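Local coordinates for VgrG protein (Vibrio cholerae, PDB 4E1F), which is a type VI secretion toxin whose actin cross-linking domain binds ADP and manganese and probably joins G-actin monomers covalently into oligomers, using ATP, at residues A[15-20]-A[93-98]. The protein carries 1 engineered substitution. Numbering follows the deposited sequence.
Sequences DFPTHF and SYPCEM. With ADP (adenosine-5'-diphosphate), chain B.
Segments 15-20 and 93-98 run in nearly the same direction, 21° apart, with Phe16 level with Tyr94 and Phe20 with Glu97, and together they line part of the ADP pocket of the actin cross-linking domain, round the adenine and ribose. Residues 93-98 span the last residues of strand 85-97, interrupted at Tyr94 and Pro95, while 15-20 is loop up to Thr18 and then pairs in parallel with strand 337-339 through 19-20. Phe16 turns its edge toward the face of Tyr94 in an offset edge-to-face pair, centroids 5.8 Å apart and planes at 75°. The Tyr94 hydroxyl reaches back to Pro14 O, which ties its ring to the backbone just ahead of Asp15. Pro95 lies between the two phenylalanines: its CD lies 3.5 Å from Phe16 CD1, its CG 3.7 Å from Phe20 CE2, and Pro17 meets it ring to ring. That same proline presses CG against the adenine, 3.6 Å from ADP C5, while C8 of the base sits over one face of Phe16, offset toward the rim. Phe20, its CG anti to the carbonyl carbon (chi1 -70°), brings CZ to 3.2 Å from Pro95 O. On the ribose, ADP O2' donates a 2.7 Å hydrogen bond to Ser93 O, the carbonyl that Phe16 CE1 also approaches, at 3.4 Å.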
ATOM      1  N   ASP A  15       7.800 -10.227   9.130  1.00 40.87           N
ATOM      2  CA  ASP A  15       6.534  -9.552   8.835  1.00 39.83           C
ATOM      3  C   ASP A  15       6.707  -8.116   9.319  1.00 38.61           C
ATOM      4  O   ASP A  15       7.482  -7.880  10.245  1.00 37.67           O
ATOM      5  CB  ASP A  15       5.370 -10.181   9.623  1.00 42.54           C
ATOM      6  CG  ASP A  15       4.985 -11.578   9.192  1.00 58.99           C
ATOM      7  OD1 ASP A  15       4.617 -11.754   8.004  1.00 60.00           O
ATOM      8  OD2 ASP A  15       4.979 -12.483  10.055  1.00 67.46           O
ATOM      9  N   PHE A  16       5.982  -7.167   8.729  1.00 32.61           N
ATOM     10  CA  PHE A  16       6.068  -5.779   9.165  1.00 31.58           C
ATOM     11  C   PHE A  16       5.756  -5.655  10.674  1.00 35.32           C
ATOM     12  O   PHE A  16       4.811  -6.304  11.142  1.00 35.90           O
ATOM     13  CB  PHE A  16       5.043  -4.892   8.402  1.00 32.36           C
ATOM     14  CG  PHE A  16       5.165  -4.773   6.897  1.00 33.10           C
ATOM     15  CD1 PHE A  16       6.359  -4.368   6.308  1.00 34.87           C
ATOM     16  CD2 PHE A  16       4.061  -4.983   6.075  1.00 35.65           C
ATOM     17  CE1 PHE A  16       6.458  -4.212   4.919  1.00 35.89           C
ATOM     18  CE2 PHE A  16       4.159  -4.823   4.680  1.00 38.23           C
ATOM     19  CZ  PHE A  16       5.365  -4.460   4.111  1.00 35.63           C
ATOM     20  N   PRO A  17       6.463  -4.786  11.443  1.00 28.72           N
ATOM     21  CA  PRO A  17       5.976  -4.490  12.800  1.00 27.02           C
ATOM     22  C   PRO A  17       4.580  -3.843  12.635  1.00 27.51           C
ATOM     23  O   PRO A  17       4.332  -3.191  11.617  1.00 24.97           O
ATOM     24  CB  PRO A  17       6.975  -3.464  13.327  1.00 28.66           C
ATOM     25  CG  PRO A  17       7.618  -2.890  12.149  1.00 33.61           C
ATOM     26  CD  PRO A  17       7.587  -3.904  11.061  1.00 29.20           C
ATOM     27  N   THR A  18       3.660  -4.081  13.578  1.00 23.31           N
ATOM     28  CA  THR A  18       2.268  -3.602  13.532  1.00 22.35           C
ATOM     29  C   THR A  18       1.998  -2.360  14.383  1.00 25.06           C
ATOM     30  O   THR A  18       1.130  -1.555  14.024  1.00 24.46           O
ATOM     31  CB  THR A  18       1.288  -4.726  13.932  1.00 27.11           C
ATOM     32  OG1 THR A  18       1.658  -5.220  15.225  1.00 27.56           O
ATOM     33  CG2 THR A  18       1.267  -5.875  12.934  1.00 25.81           C
ATOM     34  N   HIS A  19       2.731  -2.210  15.517  1.00 19.97           N
ATOM     35  CA  HIS A  19       2.540  -1.089  16.453  1.00 19.20           C
ATOM     36  C   HIS A  19       3.552   0.055  16.364  1.00 22.01           C
ATOM     37  O   HIS A  19       4.761  -0.185  16.353  1.00 22.35           O
ATOM     38  CB  HIS A  19       2.491  -1.597  17.907  1.00 19.98           C
ATOM     39  CG  HIS A  19       2.073  -0.520  18.870  1.00 23.03           C
ATOM     40  ND1 HIS A  19       0.726  -0.251  19.117  1.00 24.45           N
ATOM     41  CD2 HIS A  19       2.830   0.384  19.537  1.00 24.29           C
ATOM     42  CE1 HIS A  19       0.718   0.782  19.941  1.00 24.12           C
ATOM     43  NE2 HIS A  19       1.963   1.200  20.222  1.00 24.43           N
ATOM     44  N   PHE A  20       3.056   1.301  16.416  1.00 18.37           N
ATOM     45  CA  PHE A  20       3.859   2.534  16.453  1.00 17.91           C
ATOM     46  C   PHE A  20       3.271   3.491  17.471  1.00 24.85           C
ATOM     47  O   PHE A  20       2.049   3.531  17.619  1.00 23.34           O
ATOM     48  CB  PHE A  20       3.984   3.203  15.067  1.00 19.48           C
ATOM     49  CG  PHE A  20       4.854   2.370  14.157  1.00 20.87           C
ATOM     50  CD1 PHE A  20       6.238   2.408  14.270  1.00 24.14           C
ATOM     51  CD2 PHE A  20       4.286   1.462  13.268  1.00 22.54           C
ATOM     52  CE1 PHE A  20       7.039   1.565  13.497  1.00 25.69           C
ATOM     53  CE2 PHE A  20       5.086   0.627  12.486  1.00 25.73           C
ATOM     54  CZ  PHE A  20       6.457   0.688  12.600  1.00 24.75           C
ATOM     55  N   SER A  93       9.901  -0.901   2.224  1.00 12.52           N
ATOM     56  CA  SER A  93      10.452  -0.652   3.546  1.00 13.07           C
ATOM     57  C   SER A  93       9.575  -1.213   4.635  1.00 19.39           C
ATOM     58  O   SER A  93       8.358  -1.380   4.443  1.00 16.90           O
ATOM     59  CB  SER A  93      10.686   0.842   3.765  1.00 14.54           C
ATOM     60  OG  SER A  93       9.453   1.465   4.093  1.00 19.27           O
ATOM     61  N   TYR A  94      10.206  -1.520   5.775  1.00 16.30           N
ATOM     62  CA  TYR A  94       9.498  -1.888   6.982  1.00 16.12           C
ATOM     63  C   TYR A  94       9.073  -0.530   7.518  1.00 18.07           C
ATOM     64  O   TYR A  94       9.877   0.418   7.443  1.00 16.28           O
ATOM     65  CB  TYR A  94      10.446  -2.603   7.951  1.00 15.85           C
ATOM     66  CG  TYR A  94      10.655  -4.037   7.527  1.00 17.49           C
ATOM     67  CD1 TYR A  94      11.664  -4.379   6.628  1.00 18.04           C
ATOM     68  CD2 TYR A  94       9.787  -5.042   7.948  1.00 19.11           C
ATOM     69  CE1 TYR A  94      11.829  -5.691   6.189  1.00 16.86           C
ATOM     70  CE2 TYR A  94       9.950  -6.361   7.522  1.00 20.15           C
ATOM     71  CZ  TYR A  94      10.991  -6.685   6.662  1.00 22.71           C
ATOM     72  OH  TYR A  94      11.161  -7.980   6.242  1.00 20.88           O
ATOM     73  N   PRO A  95       7.810  -0.372   7.992  1.00 15.79           N
ATOM     74  CA  PRO A  95       7.374   0.955   8.450  1.00 15.66           C
ATOM     75  C   PRO A  95       8.194   1.462   9.642  1.00 19.68           C
ATOM     76  O   PRO A  95       8.755   0.652  10.393  1.00 19.25           O
ATOM     77  CB  PRO A  95       5.917   0.719   8.844  1.00 17.45           C
ATOM     78  CG  PRO A  95       5.819  -0.752   9.143  1.00 21.15           C
ATOM     79  CD  PRO A  95       6.723  -1.371   8.144  1.00 16.46           C
ATOM     80  N   CYS A  96       8.263   2.790   9.804  1.00 14.65           N
ATOM     81  CA  CYS A  96       8.936   3.433  10.928  1.00 16.24           C
ATOM     82  C   CYS A  96       8.062   4.597  11.374  1.00 20.59           C
ATOM     83  O   CYS A  96       7.038   4.861  10.731  1.00 18.03           O
ATOM     84  CB  CYS A  96      10.342   3.895  10.545  1.00 17.11           C
ATOM     85  SG  CYS A  96      10.400   5.172   9.266  1.00 21.38           S
ATOM     86  N   GLU A  97       8.431   5.257  12.497  1.00 15.96           N
ATOM     87  CA  GLU A  97       7.730   6.443  12.973  1.00 16.44           C
ATOM     88  C   GLU A  97       7.998   7.570  11.986  1.00 22.07           C
ATOM     89  O   GLU A  97       9.143   7.737  11.540  1.00 22.61           O
ATOM     90  CB  GLU A  97       8.229   6.848  14.367  1.00 17.81           C
ATOM     91  CG  GLU A  97       8.058   5.734  15.395  1.00 26.50           C
ATOM     92  CD  GLU A  97       8.788   5.908  16.715  1.00 43.99           C
ATOM     93  OE1 GLU A  97       9.199   4.883  17.307  1.00 39.78           O
ATOM     94  OE2 GLU A  97       8.936   7.066  17.167  1.00 36.06           O
ATOM     95  N   MET A  98       6.941   8.318  11.623  1.00 20.08           N
ATOM     96  CA  MET A  98       7.021   9.423  10.658  1.00 21.10           C
ATOM     97  C   MET A  98       8.033  10.488  11.027  1.00 24.33           C
ATOM     98  O   MET A  98       8.651  11.062  10.130  1.00 22.12           O
ATOM     99  CB  MET A  98       5.652  10.090  10.458  1.00 23.68           C
ATOM    100  CG  MET A  98       4.839   9.421   9.414  1.00 26.89           C
ATOM    101  SD  MET A  98       3.503  10.423   8.749  1.00 30.11           S
ATOM    102  CE  MET A  98       4.354  11.363   7.524  1.00 25.94           C
TER
HETATM  103  PB  ADP B 401       1.412  -6.058  -2.075  1.00 75.11           P
HETATM  104  O1B ADP B 401       2.294  -7.120  -1.432  1.00 75.80           O
HETATM  105  O2B ADP B 401      -0.014  -6.615  -2.116  1.00 75.78           O
HETATM  106  O3B ADP B 401       1.903  -5.908  -3.558  1.00 75.95           O
HETATM  107  PA  ADP B 401       2.555  -4.135  -0.193  1.00 60.91           P
HETATM  108  O1A ADP B 401       2.646  -5.216   0.832  1.00 61.94           O
HETATM  109  O2A ADP B 401       3.899  -4.044  -0.921  1.00 60.90           O
HETATM  110  O3A ADP B 401       1.474  -4.670  -1.258  1.00 69.65           O
HETATM  111  O5' ADP B 401       2.282  -2.711   0.572  1.00 48.47           O
HETATM  112  C5' ADP B 401       2.955  -2.395   1.841  1.00 35.57           C
HETATM  113  C4' ADP B 401       3.320  -0.971   2.247  1.00 28.14           C
HETATM  114  O4' ADP B 401       2.617  -0.599   3.470  1.00 24.94           O
HETATM  115  C3' ADP B 401       4.803  -0.691   2.558  1.00 25.28           C
HETATM  116  O3' ADP B 401       5.244   0.621   2.216  1.00 22.31           O
HETATM  117  C2' ADP B 401       4.858  -0.819   4.078  1.00 22.30           C
HETATM  118  O2' ADP B 401       5.948  -0.206   4.765  1.00 22.10           O
HETATM  119  C1' ADP B 401       3.559  -0.134   4.430  1.00 23.10           C
HETATM  120  N9  ADP B 401       3.072  -0.350   5.807  1.00 20.17           N
HETATM  121  C8  ADP B 401       2.835  -1.556   6.397  1.00 18.43           C
HETATM  122  N7  ADP B 401       2.512  -1.462   7.670  1.00 19.23           N
HETATM  123  C5  ADP B 401       2.516  -0.100   7.913  1.00 16.76           C
HETATM  124  C6  ADP B 401       2.229   0.668   9.069  1.00 18.05           C
HETATM  125  N6  ADP B 401       1.807   0.130  10.228  1.00 19.10           N
HETATM  126  N1  ADP B 401       2.346   2.014   8.985  1.00 14.79           N
HETATM  127  C2  ADP B 401       2.708   2.548   7.811  1.00 14.08           C
HETATM  128  N3  ADP B 401       2.967   1.930   6.656  1.00 15.55           N
HETATM  129  C4  ADP B 401       2.862   0.605   6.772  1.00 16.83           C